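Local coordinates for regulator of nonsense transcripts 2 (Homo sapiens, PDB 4CEM), which acts as a factor of nonsense-mediated mRNA decay, to which its MIF4G domains probably contribute as helical scaffolds, at residues L98-V103 with K145-L150; C105-C110 with I153-I158; P122-V127 with V159-D164; A134-K139 with I171-K176. All blocks are in the same frame, centred on the assembly; numbering follows the deposited sequence.

Contact 1. Residues L98-V103 with K145-L150; sequences LKISDV and KLRTDL
Thr148 OG1, held by a weak bond to Thr144 O in its own helix, lies 3.5 Å from Leu98 O, where loop and helix meet. With OG1 beside the backbone N (chi1 -49°), the threonine's CG2 is left anti to that N and turns into the corner between Leu98 and Val103. There it sits 3.6 Å from Val103 CG2, the two side chains running antiparallel past one another, and 4.0 Å from Leu98 CB. No directed polar bond joins the two segments; the meeting is mainly one of aliphatic groups, with the Arg147 guanidinium at its margin. Ile100 CD1 comes to the edge of that guanidinium, in its plane, 3.6 Å from Arg147 NH2. Beside the contact, Lys145 NZ bonds to Asp149 OD1 at 2.9 Å, on the syn side of the carboxylate, more weakly to Asp149 OD2, and also to Val94 O near the end of helix 86-95. In this helical MIF4G domain the loop between helices 86-95 and 103-116 thus leans on helix 143-158. The polar bonds named lie beside the interface or within one segment, which implies that shape and apolar burial, rather than directed bonds, probably hold loop against helix.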
loop_
_atom_site.group_PDB
_atom_site.type_symbol
_atom_site.label_atom_id
_atom_site.label_comp_id
_atom_site.label_asym_id
_atom_site.label_seq_id
_atom_site.Cartn_x
_atom_site.Cartn_y
_atom_site.Cartn_z
ATOM N N LEU A 98 -9.404 5.298 -5.052
ATOM C CA LEU A 98 -8.575 6.368 -4.514
ATOM C C LEU A 98 -7.243 6.444 -5.242
ATOM O O LEU A 98 -6.597 5.427 -5.465
ATOM C CB LEU A 98 -8.306 6.114 -3.030
ATOM C CG LEU A 98 -9.513 6.068 -2.093
ATOM C CD1 LEU A 98 -9.161 5.364 -0.787
ATOM C CD2 LEU A 98 -10.024 7.474 -1.824
ATOM N N LYS A 99 -6.821 7.648 -5.597
ATOM C CA LYS A 99 -5.461 7.841 -6.071
ATOM C C LYS A 99 -4.506 7.771 -4.890
ATOM O O LYS A 99 -4.885 7.996 -3.736
ATOM C CB LYS A 99 -5.294 9.193 -6.752
ATOM C CG LYS A 99 -6.174 9.390 -7.972
ATOM C CD LYS A 99 -6.293 10.865 -8.332
ATOM C CE LYS A 99 -7.593 11.154 -9.065
ATOM N NZ LYS A 99 -8.226 12.386 -8.523
ATOM N N ILE A 100 -3.251 7.485 -5.197
ATOM C CA ILE A 100 -2.200 7.441 -4.192
ATOM C C ILE A 100 -2.313 8.640 -3.242
ATOM O O ILE A 100 -2.220 8.484 -2.032
ATOM C CB ILE A 100 -0.810 7.426 -4.868
ATOM C CG1 ILE A 100 -0.626 6.154 -5.718
ATOM C CG2 ILE A 100 0.294 7.515 -3.831
ATOM C CD1 ILE A 100 -0.043 6.408 -7.099
ATOM N N SER A 101 -2.552 9.824 -3.797
ATOM C CA SER A 101 -2.582 11.061 -3.015
ATOM C C SER A 101 -3.875 11.301 -2.224
ATOM O O SER A 101 -3.956 12.267 -1.464
ATOM C CB SER A 101 -2.334 12.266 -3.935
ATOM O OG SER A 101 -3.387 12.436 -4.871
ATOM N N ASP A 102 -4.882 10.449 -2.410
ATOM C CA ASP A 102 -6.181 10.621 -1.754
ATOM C C ASP A 102 -6.343 9.767 -0.487
ATOM O O ASP A 102 -7.269 9.999 0.293
ATOM C CB ASP A 102 -7.316 10.282 -2.738
ATOM C CG ASP A 102 -7.508 11.343 -3.820
ATOM O OD1 ASP A 102 -7.401 12.553 -3.518
ATOM O OD2 ASP A 102 -7.793 10.960 -4.977
ATOM N N VAL A 103 -5.461 8.788 -0.280
ATOM C CA VAL A 103 -5.629 7.827 0.819
ATOM C C VAL A 103 -5.616 8.486 2.207
ATOM O O VAL A 103 -6.401 8.107 3.079
ATOM C CB VAL A 103 -4.572 6.710 0.766
ATOM C CG1 VAL A 103 -4.707 5.785 1.967
ATOM C CG2 VAL A 103 -4.692 5.918 -0.526
ATOM N N LYS A 145 -6.408 -1.330 -7.949
ATOM C CA LYS A 145 -7.221 -1.182 -6.734
ATOM C C LYS A 145 -6.618 -1.952 -5.552
ATOM O O LYS A 145 -6.560 -1.424 -4.435
ATOM C CB LYS A 145 -8.663 -1.631 -7.004
ATOM C CG LYS A 145 -9.619 -1.575 -5.815
ATOM C CD LYS A 145 -9.903 -0.156 -5.346
ATOM C CE LYS A 145 -11.217 -0.066 -4.569
ATOM N NZ LYS A 145 -11.384 -1.135 -3.538
ATOM N N LEU A 146 -6.179 -3.190 -5.789
ATOM C CA LEU A 146 -5.505 -3.973 -4.745
ATOM C C LEU A 146 -4.269 -3.245 -4.200
ATOM O O LEU A 146 -3.965 -3.346 -3.013
ATOM C CB LEU A 146 -5.101 -5.362 -5.254
ATOM C CG LEU A 146 -4.307 -6.251 -4.278
ATOM C CD1 LEU A 146 -5.120 -6.618 -3.038
ATOM C CD2 LEU A 146 -3.825 -7.502 -4.986
ATOM N N ARG A 147 -3.559 -2.515 -5.058
ATOM C CA ARG A 147 -2.407 -1.744 -4.597
ATOM C C ARG A 147 -2.826 -0.753 -3.521
ATOM O O ARG A 147 -2.316 -0.785 -2.396
ATOM C CB ARG A 147 -1.730 -0.999 -5.746
ATOM C CG ARG A 147 -0.423 -0.352 -5.322
ATOM C CD ARG A 147 0.423 0.100 -6.496
ATOM N NE ARG A 147 0.055 1.452 -6.899
ATOM C CZ ARG A 147 -0.650 1.776 -7.980
ATOM N NH1 ARG A 147 -1.082 0.852 -8.836
ATOM N NH2 ARG A 147 -0.916 3.055 -8.213
ATOM N N THR A 148 -3.770 0.114 -3.872
ATOM C CA THR A 148 -4.266 1.117 -2.944
ATOM C C THR A 148 -4.922 0.457 -1.737
ATOM O O THR A 148 -4.670 0.853 -0.599
ATOM C CB THR A 148 -5.255 2.067 -3.635
ATOM O OG1 THR A 148 -4.679 2.538 -4.855
ATOM C CG2 THR A 148 -5.565 3.260 -2.749
ATOM N N ASP A 149 -5.747 -0.557 -1.987
ATOM C CA ASP A 149 -6.433 -1.263 -0.908
ATOM C C ASP A 149 -5.453 -1.713 0.161
ATOM O O ASP A 149 -5.681 -1.505 1.357
ATOM C CB ASP A 149 -7.189 -2.493 -1.433
ATOM C CG ASP A 149 -8.492 -2.142 -2.141
ATOM O OD1 ASP A 149 -8.771 -0.939 -2.335
ATOM O OD2 ASP A 149 -9.239 -3.083 -2.504
ATOM N N LEU A 150 -4.361 -2.332 -0.274
ATOM C CA LEU A 150 -3.371 -2.852 0.663
ATOM C C LEU A 150 -2.781 -1.709 1.486
ATOM O O LEU A 150 -2.663 -1.812 2.703
ATOM C CB LEU A 150 -2.275 -3.627 -0.063
ATOM C CG LEU A 150 -1.405 -4.500 0.848
ATOM C CD1 LEU A 150 -2.198 -5.683 1.375
ATOM C CD2 LEU A 150 -0.156 -4.979 0.121
#

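Contact 2. Residues C105-C110 with I153-I158; sequences CAVHLC and IAELTI
This is a buried helix-to-helix packing contact in the interior of the domain, between helix 103-116 and the C-terminal half of helix 143-158, and four side chains carry it: Val107 and Cys110 from the first, Glu155 and Leu156 from the second. The backbones approach most closely where Val107 CA lies 6.6 Å from Leu156 CA. Val107 touches with a single branch: CG2 meets Glu155 CB at 3.8 Å, and the two side chains cross at about a right angle. It is the aliphatic root of the glutamate that serves this contact. Its chain bends at chi2 (-57°), and the carboxylate forms a salt bridge through OE2 with Arg25 NH2 of helix 6-33, so a buried charge is answered by a partner from a third helix. MIF4G domains are all-helical, their helices stacked in HEAT-like fashion, and this pair belongs to that layering. The second meeting is made by Leu156, whose CD2 lies 3.8 Å from Cys110 CB and 4.0 Å from Cys110 SG. CG stands anti to the carbonyl carbon (chi1 -73°), an orientation that swings the methyl across although the side chain does not start out aimed at helix 103-116. Leu156 also touches Leu124 and Trp128 of helix 120-137, while Cys110 reaches Phe120 there and both rest on Ile161, in the loop that follows helix 143-158.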
loop_
_atom_site.group_PDB
_atom_site.type_symbol
_atom_site.label_atom_id
_atom_site.label_comp_id
_atom_site.label_asym_id
_atom_site.label_seq_id
_atom_site.Cartn_x
_atom_site.Cartn_y
_atom_site.Cartn_z
ATOM N N CYS A 105 -6.760 11.416 2.986
ATOM C CA CYS A 105 -8.089 11.991 3.197
ATOM C C CYS A 105 -9.083 10.917 3.636
ATOM O O CYS A 105 -9.806 11.097 4.619
ATOM C CB CYS A 105 -8.607 12.683 1.938
ATOM S SG CYS A 105 -10.235 13.439 2.154
ATOM N N ALA A 106 -9.107 9.795 2.921
ATOM C CA ALA A 106 -10.012 8.697 3.267
ATOM C C ALA A 106 -9.797 8.250 4.715
ATOM O O ALA A 106 -10.763 8.034 5.464
ATOM C CB ALA A 106 -9.821 7.528 2.319
ATOM N N VAL A 107 -8.529 8.135 5.113
ATOM C CA VAL A 107 -8.187 7.695 6.461
ATOM C C VAL A 107 -8.669 8.734 7.468
ATOM O O VAL A 107 -9.167 8.385 8.545
ATOM C CB VAL A 107 -6.657 7.451 6.616
ATOM C CG1 VAL A 107 -6.284 7.180 8.065
ATOM C CG2 VAL A 107 -6.209 6.291 5.738
ATOM N N HIS A 108 -8.532 10.009 7.113
ATOM C CA HIS A 108 -9.046 11.089 7.959
ATOM C C HIS A 108 -10.525 10.949 8.167
ATOM O O HIS A 108 -11.002 11.088 9.289
ATOM C CB HIS A 108 -8.697 12.466 7.371
ATOM C CG HIS A 108 -9.502 13.614 7.955
ATOM N ND1 HIS A 108 -9.205 14.183 9.140
ATOM C CD2 HIS A 108 -10.605 14.300 7.455
ATOM C CE1 HIS A 108 -10.078 15.169 9.395
ATOM N NE2 HIS A 108 -10.936 15.243 8.361
ATOM N N LEU A 109 -11.267 10.679 7.090
ATOM C CA LEU A 109 -12.722 10.526 7.185
ATOM C C LEU A 109 -13.061 9.273 7.961
ATOM O O LEU A 109 -13.993 9.284 8.753
ATOM C CB LEU A 109 -13.399 10.492 5.811
ATOM C CG LEU A 109 -13.436 11.833 5.062
ATOM C CD1 LEU A 109 -13.979 11.671 3.645
ATOM C CD2 LEU A 109 -14.221 12.886 5.835
ATOM N N CYS A 110 -12.299 8.202 7.744
ATOM C CA CYS A 110 -12.503 6.974 8.510
ATOM C C CYS A 110 -12.306 7.198 10.022
ATOM O O CYS A 110 -12.978 6.561 10.840
ATOM C CB CYS A 110 -11.592 5.852 8.009
ATOM S SG CYS A 110 -12.042 5.150 6.402
ATOM N N ILE A 153 -5.728 -0.491 3.963
ATOM C CA ILE A 153 -5.918 -1.320 5.169
ATOM C C ILE A 153 -4.696 -1.277 6.094
ATOM O O ILE A 153 -4.841 -1.378 7.330
ATOM C CB ILE A 153 -6.326 -2.787 4.868
ATOM C CG1 ILE A 153 -5.212 -3.546 4.156
ATOM C CG2 ILE A 153 -7.620 -2.838 4.058
ATOM C CD1 ILE A 153 -5.543 -5.004 3.938
ATOM N N ALA A 154 -3.510 -1.107 5.498
ATOM C CA ALA A 154 -2.274 -0.845 6.259
ATOM C C ALA A 154 -2.400 0.404 7.138
ATOM O O ALA A 154 -2.227 0.313 8.347
ATOM C CB ALA A 154 -1.084 -0.712 5.326
ATOM N N GLU A 155 -2.728 1.556 6.550
ATOM C CA GLU A 155 -2.896 2.774 7.353
ATOM C C GLU A 155 -3.956 2.591 8.421
ATOM O O GLU A 155 -3.736 2.942 9.584
ATOM C CB GLU A 155 -3.277 3.995 6.506
ATOM C CG GLU A 155 -2.112 4.695 5.828
ATOM C CD GLU A 155 -1.034 5.175 6.784
ATOM O OE1 GLU A 155 -1.324 5.525 7.945
ATOM O OE2 GLU A 155 0.121 5.213 6.356
ATOM N N LEU A 156 -5.105 2.043 8.024
ATOM C CA LEU A 156 -6.215 1.861 8.956
ATOM C C LEU A 156 -5.795 1.053 10.184
ATOM O O LEU A 156 -6.337 1.243 11.276
ATOM C CB LEU A 156 -7.406 1.185 8.268
ATOM C CG LEU A 156 -8.205 2.052 7.296
ATOM C CD1 LEU A 156 -9.144 1.178 6.488
ATOM C CD2 LEU A 156 -8.967 3.120 8.057
ATOM N N THR A 157 -4.839 0.149 10.006
ATOM C CA THR A 157 -4.288 -0.576 11.135
ATOM C C THR A 157 -3.321 0.335 11.905
ATOM O O THR A 157 -3.477 0.541 13.103
ATOM C CB THR A 157 -3.599 -1.881 10.681
ATOM O OG1 THR A 157 -4.452 -2.581 9.762
ATOM C CG2 THR A 157 -3.289 -2.773 11.872
ATOM N N ILE A 158 -2.354 0.922 11.210
ATOM C CA ILE A 158 -1.342 1.767 11.863
ATOM C C ILE A 158 -1.992 2.862 12.687
ATOM O O ILE A 158 -1.554 3.177 13.795
ATOM C CB ILE A 158 -0.417 2.459 10.850
ATOM C CG1 ILE A 158 0.417 1.435 10.094
ATOM C CG2 ILE A 158 0.506 3.426 11.574
ATOM C CD1 ILE A 158 1.132 2.015 8.906
#

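Contact 3. Residues P122-V127 with V159-D164; sequences PSLLQV and VGIFTD
The ring of Phe162 lies against the helix backbone and side chains at Leu124 and Leu125, its CZ 3.6 Å from Leu124 CD2 and its CE1 3.8 Å from Leu125 CB. The approach is oblique to the ring, and the Leu124 side chain crosses that of Phe162 at about a right angle. CE1 of Phe162 also comes 3.6 Å from Leu125 N. In Leu124, chi1 (-171°) sends CG toward the ring, and chi2 (68°) then sets CD2 beside CZ. A looser touch, Leu124 CD2 to Ile161 CG2 at 4.3 Å, adds the neighbouring loop residue. In the helical stack of this MIF4G domain, residues 159-163 are the turn joining helix 143-158 to helix 164-181, and the phenylalanine is the loop's main point of support on helix 120-137. The turn is fixed at both ends. Gly160, with positive phi (79°), closes helix 143-158 in a Schellman motif. Thr163 is the N-cap of the next helix, its side chain capping a backbone N, while its own N bonds to Glu166 OE1. Farther out, the backbones of Phe162 and Leu156 are hydrogen-bonded, and Val90 of helix 86-95 packs on Leu124 as well.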
loop_
_atom_site.group_PDB
_atom_site.type_symbol
_atom_site.label_atom_id
_atom_site.label_comp_id
_atom_site.label_asym_id
_atom_site.label_seq_id
_atom_site.Cartn_x
_atom_site.Cartn_y
_atom_site.Cartn_z
ATOM N N PRO A 122 -15.945 -2.375 13.153
ATOM C CA PRO A 122 -16.397 -3.750 12.849
ATOM C C PRO A 122 -17.013 -3.904 11.451
ATOM O O PRO A 122 -16.694 -4.860 10.738
ATOM C CB PRO A 122 -17.445 -4.019 13.926
ATOM C CG PRO A 122 -17.099 -3.093 15.044
ATOM C CD PRO A 122 -16.587 -1.852 14.372
ATOM N N SER A 123 -17.861 -2.957 11.054
ATOM C CA SER A 123 -18.410 -2.937 9.691
ATOM C C SER A 123 -17.330 -2.778 8.626
ATOM O O SER A 123 -17.317 -3.526 7.644
ATOM C CB SER A 123 -19.425 -1.812 9.537
ATOM O OG SER A 123 -20.250 -1.737 10.687
ATOM N N LEU A 124 -16.431 -1.808 8.812
ATOM C CA LEU A 124 -15.336 -1.570 7.852
ATOM C C LEU A 124 -14.505 -2.835 7.672
ATOM O O LEU A 124 -14.274 -3.290 6.546
ATOM C CB LEU A 124 -14.440 -0.411 8.308
ATOM C CG LEU A 124 -13.397 0.089 7.298
ATOM C CD1 LEU A 124 -14.070 0.762 6.114
ATOM C CD2 LEU A 124 -12.390 1.035 7.944
ATOM N N LEU A 125 -14.073 -3.409 8.791
ATOM C CA LEU A 125 -13.315 -4.651 8.770
ATOM C C LEU A 125 -14.092 -5.718 8.027
ATOM O O LEU A 125 -13.594 -6.295 7.063
ATOM C CB LEU A 125 -13.029 -5.129 10.194
ATOM C CG LEU A 125 -12.338 -6.480 10.350
ATOM C CD1 LEU A 125 -10.967 -6.448 9.696
ATOM C CD2 LEU A 125 -12.245 -6.853 11.827
ATOM N N GLN A 126 -15.320 -5.966 8.469
ATOM C CA GLN A 126 -16.123 -7.056 7.920
ATOM C C GLN A 126 -16.315 -6.892 6.410
ATOM O O GLN A 126 -16.141 -7.846 5.654
ATOM C CB GLN A 126 -17.458 -7.158 8.666
ATOM C CG GLN A 126 -18.315 -8.352 8.279
ATOM C CD GLN A 126 -19.520 -7.972 7.426
ATOM O OE1 GLN A 126 -19.777 -8.761 6.380
ATOM N NE2 GLN A 126 -20.219 -6.990 7.709
ATOM N N VAL A 127 -16.596 -5.670 5.973
ATOM C CA VAL A 127 -16.804 -5.391 4.551
ATOM C C VAL A 127 -15.527 -5.497 3.714
ATOM O O VAL A 127 -15.598 -5.847 2.534
ATOM C CB VAL A 127 -17.448 -4.007 4.330
ATOM C CG1 VAL A 127 -17.687 -3.758 2.847
ATOM C CG2 VAL A 127 -18.758 -3.910 5.094
ATOM N N VAL A 159 -3.056 3.415 12.135
ATOM C CA VAL A 159 -3.784 4.529 12.734
ATOM C C VAL A 159 -4.766 4.069 13.825
ATOM O O VAL A 159 -5.458 4.881 14.425
ATOM C CB VAL A 159 -4.460 5.326 11.585
ATOM C CG1 VAL A 159 -5.913 5.679 11.875
ATOM C CG2 VAL A 159 -3.596 6.523 11.215
ATOM N N GLY A 160 -4.824 2.764 14.090
ATOM C CA GLY A 160 -5.580 2.234 15.227
ATOM C C GLY A 160 -7.095 2.121 15.080
ATOM O O GLY A 160 -7.789 1.858 16.063
ATOM N N ILE A 161 -7.612 2.320 13.869
ATOM C CA ILE A 161 -9.025 2.082 13.590
ATOM C C ILE A 161 -9.298 0.584 13.685
ATOM O O ILE A 161 -10.273 0.165 14.308
ATOM C CB ILE A 161 -9.430 2.640 12.212
ATOM C CG1 ILE A 161 -9.409 4.175 12.257
ATOM C CG2 ILE A 161 -10.818 2.154 11.815
ATOM C CD1 ILE A 161 -9.470 4.846 10.904
ATOM N N PHE A 162 -8.423 -0.216 13.078
ATOM C CA PHE A 162 -8.346 -1.654 13.355
ATOM C C PHE A 162 -7.315 -1.949 14.444
ATOM O O PHE A 162 -6.265 -1.313 14.501
ATOM C CB PHE A 162 -7.947 -2.436 12.105
ATOM C CG PHE A 162 -8.880 -2.272 10.950
ATOM C CD1 PHE A 162 -10.227 -1.981 11.135
ATOM C CD2 PHE A 162 -8.414 -2.449 9.657
ATOM C CE1 PHE A 162 -11.076 -1.834 10.050
ATOM C CE2 PHE A 162 -9.263 -2.312 8.571
ATOM C CZ PHE A 162 -10.596 -2.003 8.771
ATOM N N THR A 163 -7.601 -2.944 15.278
ATOM C CA THR A 163 -6.671 -3.369 16.309
ATOM C C THR A 163 -5.540 -4.096 15.630
ATOM O O THR A 163 -5.663 -4.475 14.475
ATOM C CB THR A 163 -7.321 -4.331 17.315
ATOM O OG1 THR A 163 -7.727 -5.541 16.641
ATOM C CG2 THR A 163 -8.514 -3.669 18.017
ATOM N N ASP A 164 -4.437 -4.295 16.338
ATOM C CA ASP A 164 -3.304 -4.993 15.754
ATOM C C ASP A 164 -3.731 -6.359 15.228
ATOM O O ASP A 164 -3.470 -6.675 14.068
ATOM C CB ASP A 164 -2.173 -5.149 16.771
ATOM C CG ASP A 164 -1.431 -3.840 17.049
ATOM O OD1 ASP A 164 -1.770 -2.778 16.483
ATOM O OD2 ASP A 164 -0.482 -3.884 17.852
#

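Contact 4. Residues A134-K139 with I171-K176; sequences ARKEEK and IYEQLK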
loop_
_atom_site.group_PDB
_atom_site.type_symbol
_atom_site.label_atom_id
_atom_site.label_comp_id
_atom_site.label_asym_id
_atom_site.label_seq_id
_atom_site.Cartn_x
_atom_site.Cartn_y
_atom_site.Cartn_z
ATOM N N ALA A 134 -14.930 -11.638 -2.638
ATOM C CA ALA A 134 -15.372 -11.377 -4.006
ATOM C C ALA A 134 -14.219 -11.415 -5.010
ATOM O O ALA A 134 -14.375 -11.936 -6.107
ATOM C CB ALA A 134 -16.087 -10.039 -4.079
ATOM N N ARG A 135 -13.067 -10.866 -4.629
ATOM C CA ARG A 135 -11.886 -10.862 -5.497
ATOM C C ARG A 135 -11.378 -12.258 -5.814
ATOM O O ARG A 135 -11.107 -12.565 -6.969
ATOM C CB ARG A 135 -10.735 -10.084 -4.856
ATOM C CG ARG A 135 -10.847 -8.575 -4.975
ATOM C CD ARG A 135 -9.471 -7.926 -5.066
ATOM N NE ARG A 135 -9.558 -6.503 -5.389
ATOM C CZ ARG A 135 -9.897 -6.009 -6.581
ATOM N NH1 ARG A 135 -10.197 -6.809 -7.604
ATOM N NH2 ARG A 135 -9.941 -4.696 -6.752
ATOM N N LYS A 136 -11.246 -13.089 -4.782
ATOM C CA LYS A 136 -10.596 -14.408 -4.894
ATOM C C LYS A 136 -11.132 -15.335 -6.002
ATOM O O LYS A 136 -10.379 -16.159 -6.524
ATOM C CB LYS A 136 -10.602 -15.139 -3.534
ATOM C CG LYS A 136 -9.353 -14.873 -2.702
ATOM C CD LYS A 136 -9.552 -15.121 -1.210
ATOM C CE LYS A 136 -8.281 -14.805 -0.424
ATOM N NZ LYS A 136 -8.532 -14.267 0.945
ATOM N N GLU A 137 -12.411 -15.204 -6.362
ATOM C CA GLU A 137 -13.013 -16.056 -7.404
ATOM C C GLU A 137 -13.504 -15.299 -8.655
ATOM O O GLU A 137 -13.725 -15.912 -9.702
ATOM C CB GLU A 137 -14.113 -16.926 -6.789
ATOM C CG GLU A 137 -13.539 -18.118 -6.030
ATOM C CD GLU A 137 -14.394 -18.567 -4.861
ATOM O OE1 GLU A 137 -15.635 -18.571 -4.992
ATOM O OE2 GLU A 137 -13.817 -18.933 -3.811
ATOM N N GLU A 138 -13.669 -13.981 -8.544
ATOM C CA GLU A 138 -13.692 -13.102 -9.715
ATOM C C GLU A 138 -12.323 -13.211 -10.388
ATOM O O GLU A 138 -11.301 -13.335 -9.709
ATOM C CB GLU A 138 -13.952 -11.655 -9.287
ATOM C CG GLU A 138 -13.744 -10.595 -10.366
ATOM C CD GLU A 138 -12.818 -9.475 -9.917
ATOM O OE1 GLU A 138 -12.995 -8.954 -8.791
ATOM O OE2 GLU A 138 -11.899 -9.124 -10.687
ATOM N N LYS A 139 -12.297 -13.175 -11.716
ATOM C CA LYS A 139 -11.039 -13.297 -12.449
ATOM C C LYS A 139 -10.757 -12.051 -13.285
ATOM O O LYS A 139 -11.600 -11.155 -13.383
ATOM C CB LYS A 139 -11.025 -14.596 -13.261
ATOM C CG LYS A 139 -10.703 -15.802 -12.381
ATOM C CD LYS A 139 -11.252 -17.113 -12.922
ATOM C CE LYS A 139 -11.127 -18.222 -11.887
ATOM N NZ LYS A 139 -11.725 -19.501 -12.356
ATOM N N ILE A 171 -3.902 -7.923 6.759
ATOM C CA ILE A 171 -2.811 -7.597 5.827
ATOM C C ILE A 171 -1.968 -8.836 5.521
ATOM O O ILE A 171 -1.640 -9.102 4.367
ATOM C CB ILE A 171 -1.877 -6.491 6.375
ATOM C CG1 ILE A 171 -2.619 -5.173 6.579
ATOM C CG2 ILE A 171 -0.714 -6.228 5.424
ATOM C CD1 ILE A 171 -1.915 -4.255 7.553
ATOM N N TYR A 172 -1.616 -9.588 6.558
ATOM C CA TYR A 172 -0.838 -10.820 6.385
ATOM C C TYR A 172 -1.523 -11.735 5.380
ATOM O O TYR A 172 -0.888 -12.238 4.456
ATOM C CB TYR A 172 -0.662 -11.555 7.722
ATOM C CG TYR A 172 0.415 -12.623 7.701
ATOM C CD1 TYR A 172 1.760 -12.276 7.798
ATOM C CD2 TYR A 172 0.093 -13.976 7.585
ATOM C CE1 TYR A 172 2.757 -13.241 7.776
ATOM C CE2 TYR A 172 1.084 -14.948 7.564
ATOM C CZ TYR A 172 2.417 -14.575 7.659
ATOM O OH TYR A 172 3.422 -15.520 7.643
ATOM N N GLU A 173 -2.827 -11.929 5.566
ATOM C CA GLU A 173 -3.639 -12.722 4.645
ATOM C C GLU A 173 -3.463 -12.310 3.191
ATOM O O GLU A 173 -3.203 -13.154 2.335
ATOM C CB GLU A 173 -5.127 -12.622 5.001
ATOM C CG GLU A 173 -5.716 -13.863 5.655
ATOM C CD GLU A 173 -7.193 -14.027 5.331
ATOM O OE1 GLU A 173 -7.939 -13.021 5.388
ATOM O OE2 GLU A 173 -7.600 -15.160 4.999
ATOM N N GLN A 174 -3.611 -11.019 2.907
ATOM C CA GLN A 174 -3.584 -10.563 1.522
ATOM C C GLN A 174 -2.179 -10.626 0.953
ATOM O O GLN A 174 -2.012 -10.841 -0.244
ATOM C CB GLN A 174 -4.150 -9.149 1.380
ATOM C CG GLN A 174 -5.511 -8.928 2.025
ATOM C CD GLN A 174 -6.473 -10.088 1.824
ATOM O OE1 GLN A 174 -7.012 -10.647 2.791
ATOM N NE2 GLN A 174 -6.685 -10.466 0.568
ATOM N N LEU A 175 -1.172 -10.445 1.806
ATOM C CA LEU A 175 0.226 -10.558 1.372
ATOM C C LEU A 175 0.575 -11.987 0.979
ATOM O O LEU A 175 1.223 -12.214 -0.046
ATOM C CB LEU A 175 1.207 -10.077 2.458
ATOM C CG LEU A 175 1.954 -8.749 2.267
ATOM C CD1 LEU A 175 3.268 -8.799 3.035
ATOM C CD2 LEU A 175 2.227 -8.427 0.805
ATOM N N LYS A 176 0.163 -12.943 1.810
ATOM C CA LYS A 176 0.333 -14.364 1.502
ATOM C C LYS A 176 -0.113 -14.686 0.079
ATOM O O LYS A 176 0.574 -15.413 -0.632
ATOM C CB LYS A 176 -0.436 -15.252 2.497
ATOM C CG LYS A 176 0.444 -16.022 3.475
ATOM C CD LYS A 176 -0.278 -17.230 4.069
ATOM C CE LYS A 176 0.700 -18.288 4.570
ATOM N NZ LYS A 176 0.106 -19.657 4.594
#
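Lys136 reaches from near the C-terminal end of helix 120-137 toward Glu173 and Gln174 on helix 164-181, two helices of the MIF4G stack that both touch helix 143-158. The contact is thin, burying 75 Å² in all, and the nearest CA atoms, those of Lys136 and Gln174, are 10.3 Å apart. Electrostatics supply the one plausible attraction: Lys136 NZ stands 4.3 Å from Glu173 OE2, a pairing of opposite charges too long for a salt bridge. The lysine spans the gap with an extended chain (chi3 -179°), and both charged residues are exposed, so solvent probably weakens the pull between them. By simple proximity, Lys136 NZ also comes within 4.2 Å of Gln174 NE2, a nitrogen in the model and therefore no acceptor for it. Between the segments themselves there is little beyond this long-range pairing; both helices also touch helix 143-158, through Arg135 on Lys145 and through the buried Gln174 on Leu150. Within residues 134-139 the ties are also loose. Arg135 has a long salt bridge to Glu138, and Glu138 N donates to Ala134 O at 3.3 Å.

Helix 143-158 is the common element: contacts 1 and 2 use it directly, contact 3 uses the turn that follows it, and contact 4 joins the helices before and after it. Contacts 1 and 2, with centres about 11 Å apart, meet where Leu98 CD1 lies 3.8 Å from Ala106 CB. Contacts 2 and 3 are closer still, about 9 Å between centres, and share an apolar core in which Leu156 CD1 is 3.6 Å from Leu124 CD2. Ile153 CG1 to Ile171 CG1, 3.9 Å, ties contact 2 to contact 4. Contacts 3 and 4 share helix 120-137 without touching, their nearest atoms about 7 Å apart.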